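Long-range contacts in 2-hydroxyisobutyryl-CoA synthetase (Aquincola tertiaricarbonis, PDB 6HDX), which belongs to the ANL superfamily of AMP-binding enzymes, with a large AMP-binding part followed by a smaller C-terminal domain: residues A216-T221 / K245-S250; G323-T328 / L340-L345; L413-E418 / A450-V455. All blocks are in the same frame, centred on the assembly; numbering follows the deposited sequence.

Contact 1 (A216-T221 / K245-S250). With HIU ((2R)-3-hydroxy-2-methylpropanoic acid), chain C; 8LH ([[(2~{R},3~{S},4~{R},5~{R})-5-(6-aminopurin-9-yl)-3,4-bis(oxidanyl)oxolan-2-yl]methoxy-oxidanyl-phosphoryl] (2~{R})-2-methyl-3-oxidanyl-propanoate), chain B.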
loop_
_atom_site.group_PDB
_atom_site.type_symbol
_atom_site.label_atom_id
_atom_site.label_comp_id
_atom_site.label_asym_id
_atom_site.label_seq_id
_atom_site.Cartn_x
_atom_site.Cartn_y
_atom_site.Cartn_z
ATOM N N ALA A 216 13.185 -11.183 -9.636
ATOM C CA ALA A 216 12.894 -12.093 -10.746
ATOM C C ALA A 216 11.636 -11.654 -11.478
ATOM O O ALA A 216 11.500 -11.928 -12.667
ATOM C CB ALA A 216 12.733 -13.512 -10.238
ATOM N N ALA A 217 10.694 -10.986 -10.763
ATOM C CA ALA A 217 9.429 -10.560 -11.360
ATOM C C ALA A 217 8.967 -9.199 -10.889
ATOM O O ALA A 217 9.289 -8.772 -9.774
ATOM C CB ALA A 217 8.346 -11.614 -11.145
ATOM N N PHE A 218 8.247 -8.498 -11.777
ATOM C CA PHE A 218 7.696 -7.154 -11.552
ATOM C C PHE A 218 6.224 -7.136 -11.887
ATOM O O PHE A 218 5.830 -7.611 -12.957
ATOM C CB PHE A 218 8.433 -6.113 -12.432
ATOM C CG PHE A 218 7.939 -4.685 -12.352
ATOM C CD1 PHE A 218 6.857 -4.256 -13.122
ATOM C CD2 PHE A 218 8.562 -3.764 -11.520
ATOM C CE1 PHE A 218 6.391 -2.943 -13.036
ATOM C CE2 PHE A 218 8.105 -2.447 -11.445
ATOM C CZ PHE A 218 7.029 -2.042 -12.213
ATOM N N TYR A 219 5.415 -6.513 -11.014
ATOM C CA TYR A 219 3.996 -6.311 -11.269
ATOM C C TYR A 219 3.641 -4.812 -11.262
ATOM O O TYR A 219 4.052 -4.079 -10.351
ATOM C CB TYR A 219 3.117 -7.052 -10.215
ATOM C CG TYR A 219 1.649 -6.682 -10.353
ATOM C CD1 TYR A 219 0.842 -7.294 -11.311
ATOM C CD2 TYR A 219 1.096 -5.644 -9.598
ATOM C CE1 TYR A 219 -0.477 -6.899 -11.504
ATOM C CE2 TYR A 219 -0.221 -5.238 -9.783
ATOM C CZ TYR A 219 -1.005 -5.870 -10.731
ATOM O OH TYR A 219 -2.295 -5.458 -10.909
ATOM N N GLY A 220 2.758 -4.417 -12.189
ATOM C CA GLY A 220 2.170 -3.084 -12.235
ATOM C C GLY A 220 1.348 -2.893 -13.492
ATOM O O GLY A 220 0.857 -3.869 -14.064
ATOM N N THR A 221 1.254 -1.642 -13.969
ATOM C CA THR A 221 0.563 -1.336 -15.234
ATOM C C THR A 221 1.593 -1.292 -16.357
ATOM O O THR A 221 2.769 -0.992 -16.083
ATOM C CB THR A 221 -0.260 -0.017 -15.170
ATOM O OG1 THR A 221 0.610 1.101 -14.988
ATOM C CG2 THR A 221 -1.382 -0.047 -14.113
ATOM N N LYS A 245 13.184 -11.644 -14.935
ATOM C CA LYS A 245 12.890 -12.750 -15.856
ATOM C C LYS A 245 11.548 -12.411 -16.519
ATOM O O LYS A 245 11.273 -12.814 -17.650
ATOM C CB LYS A 245 12.808 -14.095 -15.113
ATOM C CG LYS A 245 14.062 -14.453 -14.281
ATOM C CD LYS A 245 15.278 -14.854 -15.142
ATOM C CE LYS A 245 16.591 -14.811 -14.385
ATOM N NZ LYS A 245 17.202 -13.451 -14.390
ATOM N N CYS A 246 10.688 -11.693 -15.781
ATOM C CA CYS A 246 9.398 -11.300 -16.320
ATOM C C CYS A 246 8.804 -10.107 -15.633
ATOM O O CYS A 246 9.166 -9.766 -14.508
ATOM C CB CYS A 246 8.419 -12.473 -16.344
ATOM S SG CYS A 246 7.512 -12.720 -14.801
ATOM N N LEU A 247 7.848 -9.496 -16.333
ATOM C CA LEU A 247 7.007 -8.400 -15.860
ATOM C C LEU A 247 5.590 -8.845 -16.202
ATOM O O LEU A 247 5.366 -9.341 -17.299
ATOM C CB LEU A 247 7.343 -7.061 -16.553
ATOM C CG LEU A 247 8.770 -6.517 -16.387
ATOM C CD1 LEU A 247 9.676 -6.982 -17.552
ATOM C CD2 LEU A 247 8.775 -4.980 -16.323
ATOM N N PHE A 248 4.665 -8.760 -15.248
ATOM C CA PHE A 248 3.277 -9.152 -15.485
ATOM C C PHE A 248 2.386 -7.991 -15.129
ATOM O O PHE A 248 2.591 -7.356 -14.111
ATOM C CB PHE A 248 2.913 -10.478 -14.800
ATOM C CG PHE A 248 2.822 -10.520 -13.293
ATOM C CD1 PHE A 248 3.978 -10.513 -12.506
ATOM C CD2 PHE A 248 1.592 -10.698 -12.659
ATOM C CE1 PHE A 248 3.892 -10.600 -11.111
ATOM C CE2 PHE A 248 1.514 -10.821 -11.265
ATOM C CZ PHE A 248 2.663 -10.761 -10.501
ATOM N N PHE A 249 1.492 -7.633 -16.028
ATOM C CA PHE A 249 0.670 -6.434 -15.891
ATOM C C PHE A 249 -0.818 -6.673 -15.967
ATOM O O PHE A 249 -1.285 -7.594 -16.654
ATOM C CB PHE A 249 1.020 -5.427 -17.029
ATOM C CG PHE A 249 2.483 -5.139 -17.256
ATOM C CD1 PHE A 249 3.256 -4.543 -16.261
ATOM C CD2 PHE A 249 3.083 -5.425 -18.483
ATOM C CE1 PHE A 249 4.610 -4.299 -16.464
ATOM C CE2 PHE A 249 4.436 -5.151 -18.696
ATOM C CZ PHE A 249 5.186 -4.583 -17.689
ATOM N N SER A 250 -1.560 -5.723 -15.372
ATOM C CA SER A 250 -3.021 -5.637 -15.428
ATOM C C SER A 250 -3.436 -4.170 -15.256
ATOM O O SER A 250 -2.602 -3.326 -14.887
ATOM C CB SER A 250 -3.664 -6.533 -14.367
ATOM O OG SER A 250 -3.629 -5.966 -13.069
HETATM O O1 HIU C . -7.955 -6.325 -13.809
HETATM C C1 HIU C . -7.947 -5.179 -13.075
HETATM O O2 HIU C . -7.884 -4.060 -13.581
HETATM C C2 HIU C . -7.851 -5.398 -11.541
HETATM C C3 HIU C . -8.334 -4.221 -10.671
HETATM C C4 HIU C . -6.396 -5.613 -11.233
HETATM O O3 HIU C . -5.619 -4.675 -11.956
HETATM C C1 8LH B . -7.654 -4.301 -18.949
HETATM C C2 8LH B . -6.797 -5.237 -18.508
HETATM C C3 8LH B . -6.018 -5.891 -19.409
HETATM C C4 8LH B . -7.827 -4.384 -16.795
HETATM N N1 8LH B . -6.133 -5.678 -20.727
HETATM N N2 8LH B . -7.745 -3.995 -20.263
HETATM O O1 8LH B . -5.979 -4.704 -12.439
HETATM C C5 8LH B . -7.033 -5.630 -12.571
HETATM C C6 8LH B . -8.251 -5.042 -11.841
HETATM C C7 8LH B . -7.983 -4.859 -10.336
HETATM C C8 8LH B . -8.707 -3.708 -12.482
HETATM O O2 8LH B . -7.953 -3.025 -13.180
HETATM O O3 8LH B . -10.006 -3.384 -12.217
HETATM P P1 8LH B . -10.622 -1.970 -12.570
HETATM O O4 8LH B . -9.603 -0.984 -11.901
HETATM O O5 8LH B . -12.015 -1.812 -12.143
HETATM O O6 8LH B . -10.565 -1.839 -14.163
HETATM C C9 8LH B . -11.119 -2.880 -14.966
HETATM C C10 8LH B . -11.031 -2.436 -16.402
HETATM O O7 8LH B . -9.642 -2.137 -16.704
HETATM C C11 8LH B . -11.389 -3.576 -17.271
HETATM O O8 8LH B . -12.817 -3.651 -17.445
HETATM C C12 8LH B . -10.650 -3.183 -18.575
HETATM O O9 8LH B . -11.335 -2.080 -19.306
HETATM C C13 8LH B . -9.333 -2.682 -18.015
HETATM N N3 8LH B . -8.284 -3.776 -17.895
HETATM N N4 8LH B . -6.905 -5.269 -17.171
HETATM C C14 8LH B . -7.003 -4.695 -21.201
HETATM N N5 8LH B . -5.128 -6.777 -18.976
HETATM O O HOH W 1 -2.100 -2.942 -12.114
#
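The Tyr-219 and Phe-248 side chains cross at about a right angle, on the face of the parallel strand pair that also carries Ala-217 and Cys-246. Tyr-219 CB sits over the Phe-248 ring, 4.0 Å from its centroid, as a CH-pi contact, and Tyr-219 CD1 lies above the same face toward its rim, 3.6 Å from Phe-248 CE2. The two ring planes stand 55° apart, neither stacked nor edge-to-face. With CG anti to the backbone N (chi1 172°), the phenol runs on toward the C-terminal end of the strands, where Tyr-219 OH and Ser-250 OG are hydrogen-bonded at 2.6 Å, OG lying near the ring plane. Ser-250 OG also meets the hydroxyl of the bound acid or acyl group, HIU O3 at 2.6 Å or 8LH O1 at 2.7 Å; the two groups overlap in the model and cannot both be present. A water joins Tyr-219 OH to Ser-250 O, so the phenol oxygen meets the serine side chain directly and its carbonyl through water.

On the other face, Phe-218 CD1 packs against Leu-247 CD2 at 3.8 Å, while Phe-249 CE1 comes to the edge of the Phe-218 ring, near its plane. The Phe-249 ring in turn has Gly-220 O at its edge, in plane. Along the backbones, Phe-248 N donates to Phe-218 O at 2.8 Å, nearly straight at 163°, while Ala-216 O accepts from both Lys-245 N and Cys-246 N.

Strands 217-220 and 246-249, linked through helix 222-234 in a beta-alpha-beta crossover, are inner neighbours of a five-stranded parallel sheet, flanked by strands 165-168 and 271-274. Helix 222-234 packs on Phe-218 and Phe-249, helix 258-268 on Leu-247 and Phe-249, and Tyr-273 meets Cys-246 and Phe-248 on the opposite face.

Contact 2 (G323-T328 / L340-L345). With 8LH ([[(2~{R},3~{S},4~{R},5~{R})-5-(6-aminopurin-9-yl)-3,4-bis(oxidanyl)oxolan-2-yl]methoxy-oxidanyl-phosphoryl] (2~{R})-2-methyl-3-oxidanyl-propanoate), chain B.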
loop_
_atom_site.group_PDB
_atom_site.type_symbol
_atom_site.label_atom_id
_atom_site.label_comp_id
_atom_site.label_asym_id
_atom_site.label_seq_id
_atom_site.Cartn_x
_atom_site.Cartn_y
_atom_site.Cartn_z
ATOM N N GLY A 323 -16.419 -10.016 -29.027
ATOM C CA GLY A 323 -17.523 -9.793 -28.109
ATOM C C GLY A 323 -17.070 -9.178 -26.799
ATOM O O GLY A 323 -15.908 -8.776 -26.638
ATOM N N THR A 324 -18.000 -9.102 -25.854
ATOM C CA THR A 324 -17.746 -8.538 -24.546
ATOM C C THR A 324 -17.645 -9.621 -23.461
ATOM O O THR A 324 -18.572 -10.413 -23.302
ATOM C CB THR A 324 -18.760 -7.413 -24.204
ATOM O OG1 THR A 324 -18.305 -6.742 -23.039
ATOM C CG2 THR A 324 -20.197 -7.903 -23.987
ATOM N N PRO A 325 -16.527 -9.658 -22.694
ATOM C CA PRO A 325 -16.444 -10.617 -21.564
ATOM C C PRO A 325 -17.536 -10.413 -20.495
ATOM O O PRO A 325 -17.811 -9.292 -20.045
ATOM C CB PRO A 325 -15.053 -10.353 -20.972
ATOM C CG PRO A 325 -14.276 -9.670 -22.078
ATOM C CD PRO A 325 -15.302 -8.838 -22.801
ATOM N N VAL A 326 -18.176 -11.517 -20.113
ATOM C CA VAL A 326 -19.205 -11.605 -19.078
ATOM C C VAL A 326 -18.606 -12.638 -18.109
ATOM O O VAL A 326 -18.135 -13.701 -18.543
ATOM C CB VAL A 326 -20.615 -11.963 -19.658
ATOM C CG1 VAL A 326 -21.607 -12.385 -18.569
ATOM C CG2 VAL A 326 -21.188 -10.808 -20.501
ATOM N N TYR A 327 -18.496 -12.266 -16.822
ATOM C CA TYR A 327 -17.792 -13.106 -15.862
ATOM C C TYR A 327 -18.621 -13.586 -14.687
ATOM O O TYR A 327 -19.444 -12.832 -14.165
ATOM C CB TYR A 327 -16.565 -12.363 -15.314
ATOM C CG TYR A 327 -15.570 -11.809 -16.313
ATOM C CD1 TYR A 327 -14.626 -12.638 -16.921
ATOM C CD2 TYR A 327 -15.462 -10.437 -16.530
ATOM C CE1 TYR A 327 -13.621 -12.116 -17.740
ATOM C CE2 TYR A 327 -14.455 -9.903 -17.334
ATOM C CZ TYR A 327 -13.543 -10.748 -17.944
ATOM O OH TYR A 327 -12.574 -10.225 -18.758
ATOM N N THR A 328 -18.336 -14.836 -14.235
ATOM C CA THR A 328 -18.962 -15.456 -13.070
ATOM C C THR A 328 -17.942 -16.093 -12.124
ATOM O O THR A 328 -17.175 -16.958 -12.548
ATOM C CB THR A 328 -20.061 -16.468 -13.466
ATOM O OG1 THR A 328 -21.057 -15.812 -14.257
ATOM C CG2 THR A 328 -20.718 -17.130 -12.232
ATOM N N LEU A 340 -21.410 -10.852 -14.520
ATOM C CA LEU A 340 -21.084 -9.426 -14.512
ATOM C C LEU A 340 -20.585 -9.032 -15.935
ATOM O O LEU A 340 -19.660 -9.650 -16.489
ATOM C CB LEU A 340 -20.036 -9.045 -13.434
ATOM C CG LEU A 340 -19.509 -7.574 -13.462
ATOM C CD1 LEU A 340 -20.622 -6.570 -13.125
ATOM C CD2 LEU A 340 -18.361 -7.384 -12.487
ATOM N N LEU A 341 -21.256 -8.027 -16.519
ATOM C CA LEU A 341 -20.946 -7.467 -17.823
ATOM C C LEU A 341 -19.723 -6.540 -17.688
ATOM O O LEU A 341 -19.773 -5.561 -16.955
ATOM C CB LEU A 341 -22.169 -6.684 -18.351
ATOM C CG LEU A 341 -21.970 -5.839 -19.631
ATOM C CD1 LEU A 341 -21.612 -6.719 -20.831
ATOM C CD2 LEU A 341 -23.209 -5.008 -19.922
ATOM N N SER A 342 -18.627 -6.867 -18.376
ATOM C CA SER A 342 -17.412 -6.058 -18.304
ATOM C C SER A 342 -17.533 -4.756 -19.074
ATOM O O SER A 342 -16.958 -3.768 -18.646
ATOM C CB SER A 342 -16.203 -6.841 -18.807
ATOM O OG SER A 342 -16.272 -7.004 -20.214
ATOM N N GLY A 343 -18.223 -4.790 -20.217
ATOM C CA GLY A 343 -18.355 -3.656 -21.125
ATOM C C GLY A 343 -17.097 -3.459 -21.968
ATOM O O GLY A 343 -16.924 -2.409 -22.592
ATOM N N ASP A 344 -16.203 -4.475 -21.989
ATOM C CA ASP A 344 -14.939 -4.443 -22.726
ATOM C C ASP A 344 -15.078 -5.163 -24.031
ATOM O O ASP A 344 -16.051 -5.883 -24.217
ATOM C CB ASP A 344 -13.809 -5.089 -21.910
ATOM C CG ASP A 344 -13.509 -4.360 -20.621
ATOM O OD1 ASP A 344 -13.270 -3.153 -20.679
ATOM O OD2 ASP A 344 -13.493 -5.020 -19.542
ATOM N N LEU A 345 -14.094 -5.002 -24.932
ATOM C CA LEU A 345 -14.093 -5.729 -26.189
ATOM C C LEU A 345 -12.878 -6.641 -26.248
ATOM O O LEU A 345 -11.795 -6.263 -25.795
ATOM C CB LEU A 345 -14.158 -4.794 -27.418
ATOM C CG LEU A 345 -14.527 -5.494 -28.725
ATOM C CD1 LEU A 345 -16.006 -5.856 -28.764
ATOM C CD2 LEU A 345 -14.121 -4.674 -29.933
HETATM C C1 8LH B . -7.654 -4.301 -18.949
HETATM C C2 8LH B . -6.797 -5.237 -18.508
HETATM C C3 8LH B . -6.018 -5.891 -19.409
HETATM C C4 8LH B . -7.827 -4.384 -16.795
HETATM N N1 8LH B . -6.133 -5.678 -20.727
HETATM N N2 8LH B . -7.745 -3.995 -20.263
HETATM O O1 8LH B . -5.979 -4.704 -12.439
HETATM C C5 8LH B . -7.033 -5.630 -12.571
HETATM C C6 8LH B . -8.251 -5.042 -11.841
HETATM C C7 8LH B . -7.983 -4.859 -10.336
HETATM C C8 8LH B . -8.707 -3.708 -12.482
HETATM O O2 8LH B . -7.953 -3.025 -13.180
HETATM O O3 8LH B . -10.006 -3.384 -12.217
HETATM P P1 8LH B . -10.622 -1.970 -12.570
HETATM O O4 8LH B . -9.603 -0.984 -11.901
HETATM O O5 8LH B . -12.015 -1.812 -12.143
HETATM O O6 8LH B . -10.565 -1.839 -14.163
HETATM C C9 8LH B . -11.119 -2.880 -14.966
HETATM C C10 8LH B . -11.031 -2.436 -16.402
HETATM O O7 8LH B . -9.642 -2.137 -16.704
HETATM C C11 8LH B . -11.389 -3.576 -17.271
HETATM O O8 8LH B . -12.817 -3.651 -17.445
HETATM C C12 8LH B . -10.650 -3.183 -18.575
HETATM O O9 8LH B . -11.335 -2.080 -19.306
HETATM C C13 8LH B . -9.333 -2.682 -18.015
HETATM N N3 8LH B . -8.284 -3.776 -17.895
HETATM N N4 8LH B . -6.905 -5.269 -17.171
HETATM C C14 8LH B . -7.003 -4.695 -21.201
HETATM N N5 8LH B . -5.128 -6.777 -18.976
HETATM O O HOH W 2 -12.385 -7.502 -18.913
#
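Pro-325 O takes two bonds from Ser-342: the backbone N comes in nearly end-on to the carbonyl at 3.1 Å, and Ser-342 OG reaches a lone pair in the carbonyl plane at 2.8 Å. Chi1 of 72°, with OG between the backbone N and carbonyl carbon, also lets Ser-342 OG accept from Asp-344 N at 3.1 Å, closing an ST turn. Beside it, Thr-324 OG1 donates to a lone pair of Asp-344 O at 2.7 Å, while the Thr-324 and Leu-341 side chains cross at about a right angle, Thr-324 CG2 being 3.7 Å from Leu-341 CD1.

The backbone of Asp-344 is thus held on both its N and its O, and its carboxylate turns to the ribose of 8LH: Asp-344 OD1 accepts from 8LH O9 and Asp-344 OD2 from 8LH O8, each at 2.6 Å. A water in the plane of the Tyr-327 ring donates to Asp-344 OD2 and links it to Tyr-327 OH. Paired backbone bonds with Leu-340 fix the tyrosine's main chain; Ser-342 CB, Ile-366 and Thr-306 pack on its side chain.

Strands 322-329 and 340-347 form an antiparallel beta hairpin whose second strand is interrupted around Ser-342 and Gly-343; an aspartate gripping both ribose hydroxyls is characteristic of the nucleotide site of ANL enzymes.

Contact 3 (L413-E418 / A450-V455)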
loop_
_atom_site.group_PDB
_atom_site.type_symbol
_atom_site.label_atom_id
_atom_site.label_comp_id
_atom_site.label_asym_id
_atom_site.label_seq_id
_atom_site.Cartn_x
_atom_site.Cartn_y
_atom_site.Cartn_z
ATOM N N LEU A 413 -8.945 12.818 -37.075
ATOM C CA LEU A 413 -8.385 12.447 -35.791
ATOM C C LEU A 413 -7.318 13.476 -35.400
ATOM O O LEU A 413 -6.443 13.763 -36.206
ATOM C CB LEU A 413 -7.785 11.038 -35.897
ATOM C CG LEU A 413 -7.017 10.503 -34.686
ATOM C CD1 LEU A 413 -7.941 10.254 -33.495
ATOM C CD2 LEU A 413 -6.284 9.241 -35.046
ATOM N N LEU A 414 -7.410 14.052 -34.188
ATOM C CA LEU A 414 -6.439 15.033 -33.705
ATOM C C LEU A 414 -5.512 14.357 -32.694
ATOM O O LEU A 414 -5.961 13.836 -31.659
ATOM C CB LEU A 414 -7.090 16.301 -33.084
ATOM C CG LEU A 414 -8.070 17.139 -33.926
ATOM C CD1 LEU A 414 -8.567 18.353 -33.134
ATOM C CD2 LEU A 414 -7.438 17.621 -35.235
ATOM N N LEU A 415 -4.220 14.351 -33.016
ATOM C CA LEU A 415 -3.198 13.753 -32.155
ATOM C C LEU A 415 -2.142 14.774 -31.760
ATOM O O LEU A 415 -1.765 15.618 -32.577
ATOM C CB LEU A 415 -2.530 12.538 -32.840
ATOM C CG LEU A 415 -3.438 11.394 -33.323
ATOM C CD1 LEU A 415 -2.624 10.352 -34.100
ATOM C CD2 LEU A 415 -4.199 10.728 -32.135
ATOM N N ARG A 416 -1.726 14.724 -30.482
ATOM C CA ARG A 416 -0.630 15.493 -29.896
ATOM C C ARG A 416 0.396 14.403 -29.633
ATOM O O ARG A 416 0.141 13.522 -28.813
ATOM C CB ARG A 416 -1.034 16.192 -28.584
ATOM C CG ARG A 416 -2.143 17.245 -28.754
ATOM C CD ARG A 416 -2.301 18.077 -27.496
ATOM N NE ARG A 416 -1.404 19.232 -27.517
ATOM C CZ ARG A 416 -0.919 19.843 -26.439
ATOM N NH1 ARG A 416 -1.232 19.408 -25.224
ATOM N NH2 ARG A 416 -0.109 20.885 -26.568
ATOM N N VAL A 417 1.481 14.367 -30.421
ATOM C CA VAL A 417 2.490 13.307 -30.308
ATOM C C VAL A 417 3.881 13.831 -29.946
ATOM O O VAL A 417 4.339 14.843 -30.486
ATOM C CB VAL A 417 2.519 12.441 -31.605
ATOM C CG1 VAL A 417 3.612 11.374 -31.564
ATOM C CG2 VAL A 417 1.152 11.803 -31.878
ATOM N N GLU A 418 4.565 13.101 -29.058
ATOM C CA GLU A 418 5.940 13.397 -28.692
ATOM C C GLU A 418 6.904 12.692 -29.639
ATOM O O GLU A 418 6.808 11.474 -29.804
ATOM C CB GLU A 418 6.255 12.890 -27.277
ATOM C CG GLU A 418 6.137 13.932 -26.184
ATOM C CD GLU A 418 6.532 13.410 -24.820
ATOM O OE1 GLU A 418 7.537 12.667 -24.723
ATOM O OE2 GLU A 418 5.874 13.800 -23.833
ATOM N N ALA A 450 -5.599 11.862 -40.134
ATOM C CA ALA A 450 -5.044 12.168 -38.821
ATOM C C ALA A 450 -4.165 13.421 -38.847
ATOM O O ALA A 450 -3.206 13.490 -39.612
ATOM C CB ALA A 450 -4.271 10.972 -38.278
ATOM N N LYS A 451 -4.531 14.427 -38.044
ATOM C CA LYS A 451 -3.778 15.663 -37.878
ATOM C C LYS A 451 -2.883 15.474 -36.652
ATOM O O LYS A 451 -3.378 15.147 -35.567
ATOM C CB LYS A 451 -4.711 16.857 -37.678
ATOM C CG LYS A 451 -5.307 17.413 -38.961
ATOM C CD LYS A 451 -6.206 18.607 -38.650
ATOM C CE LYS A 451 -6.515 19.451 -39.865
ATOM N NZ LYS A 451 -7.398 20.592 -39.517
ATOM N N VAL A 452 -1.560 15.629 -36.838
ATOM C CA VAL A 452 -0.578 15.458 -35.781
ATOM C C VAL A 452 0.078 16.783 -35.401
ATOM O O VAL A 452 0.678 17.442 -36.242
ATOM C CB VAL A 452 0.487 14.375 -36.136
ATOM C CG1 VAL A 452 1.499 14.187 -35.001
ATOM C CG2 VAL A 452 -0.160 13.043 -36.501
ATOM N N GLU A 453 0.010 17.137 -34.119
ATOM C CA GLU A 453 0.708 18.285 -33.565
ATOM C C GLU A 453 1.843 17.714 -32.696
ATOM O O GLU A 453 1.589 16.888 -31.803
ATOM C CB GLU A 453 -0.234 19.158 -32.718
ATOM C CG GLU A 453 0.459 20.373 -32.119
ATOM C CD GLU A 453 -0.041 20.861 -30.771
ATOM O OE1 GLU A 453 0.278 22.017 -30.413
ATOM O OE2 GLU A 453 -0.735 20.091 -30.067
ATOM N N LEU A 454 3.088 18.136 -32.959
ATOM C CA LEU A 454 4.221 17.674 -32.165
ATOM C C LEU A 454 4.324 18.499 -30.910
ATOM O O LEU A 454 4.127 19.719 -30.946
ATOM C CB LEU A 454 5.566 17.778 -32.926
ATOM C CG LEU A 454 5.858 16.781 -34.045
ATOM C CD1 LEU A 454 7.256 16.973 -34.567
ATOM C CD2 LEU A 454 5.658 15.336 -33.593
ATOM N N VAL A 455 4.648 17.844 -29.801
ATOM C CA VAL A 455 4.870 18.524 -28.531
ATOM C C VAL A 455 6.301 18.181 -28.118
ATOM O O VAL A 455 6.867 17.207 -28.631
ATOM C CB VAL A 455 3.806 18.230 -27.428
ATOM C CG1 VAL A 455 2.411 18.715 -27.839
ATOM C CG2 VAL A 455 3.796 16.757 -27.013
#
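Val-417 CG2 and Val-452 CG1 meet obliquely at 3.9 Å on the face that also carries Leu-413, Leu-415, Ala-450 and Leu-454. Toward the start of the strands, Leu-413 CD2 reaches Ala-450 CB at 4.2 Å. Helix 383-391 packs on Leu-413, Leu-415 and Val-417, and helix 428-446 on Leu-413 and Leu-454. The strands are joined by parallel bonds in unbroken register, among them Glu-453 N to Leu-415 O at 2.8 Å.

They belong to the mixed sheet of the AMP-binding C-terminal domain; helices 421-425 and 428-446 lie between them in sequence, and 450-454 is an outer strand of the sheet within this chain.

On the other face, beneath helix 474-486, Leu-414 and Lys-451 lie side by side, Leu-414 CD2 being 3.7 Å from Lys-451 CB; the amine goes on to Asn-481. Arg-416 and Glu-453 also run alongside each other, in a salt bridge whose Arg-416 NE bond to Glu-453 OE2 is 2.8 Å long and almost straight (174°). A bend at chi3 of the arginine (88°) turns the guanidinium so that Glu-453 OE2 lies in its plane; NE meets OE2 on the syn side, 18° out of the carboxylate plane. Over one guanidinium face comes Val-455 CG1, 3.6 Å from Arg-416 NH2, while Val-455 CG2 packs on Glu-418 CG, whose carboxylate is salt-bridged to Arg-462.

Overall arrangement
Contacts 1 and 2 approach 8LH from different parts of the fold, the first with a serine at the ligand's acyl end and the second with an aspartate at its ribose. Their centres lie 24 Å apart, on opposite sides of the chain's centre, and their nearest atoms are about 11 Å apart; 8LH is thus held from both contacts, which do not touch each other. Contact 3, in the C-terminal domain, stands apart: its centre is 31 Å from that of contact 1 and 32 Å from that of contact 2, with nearest atoms about 16 and 17 Å away. Yet the C-terminal part of the chain also brings Lys-466 to 8LH and the backbone O of Phe-465 to Thr-221 OG1 of contact 1.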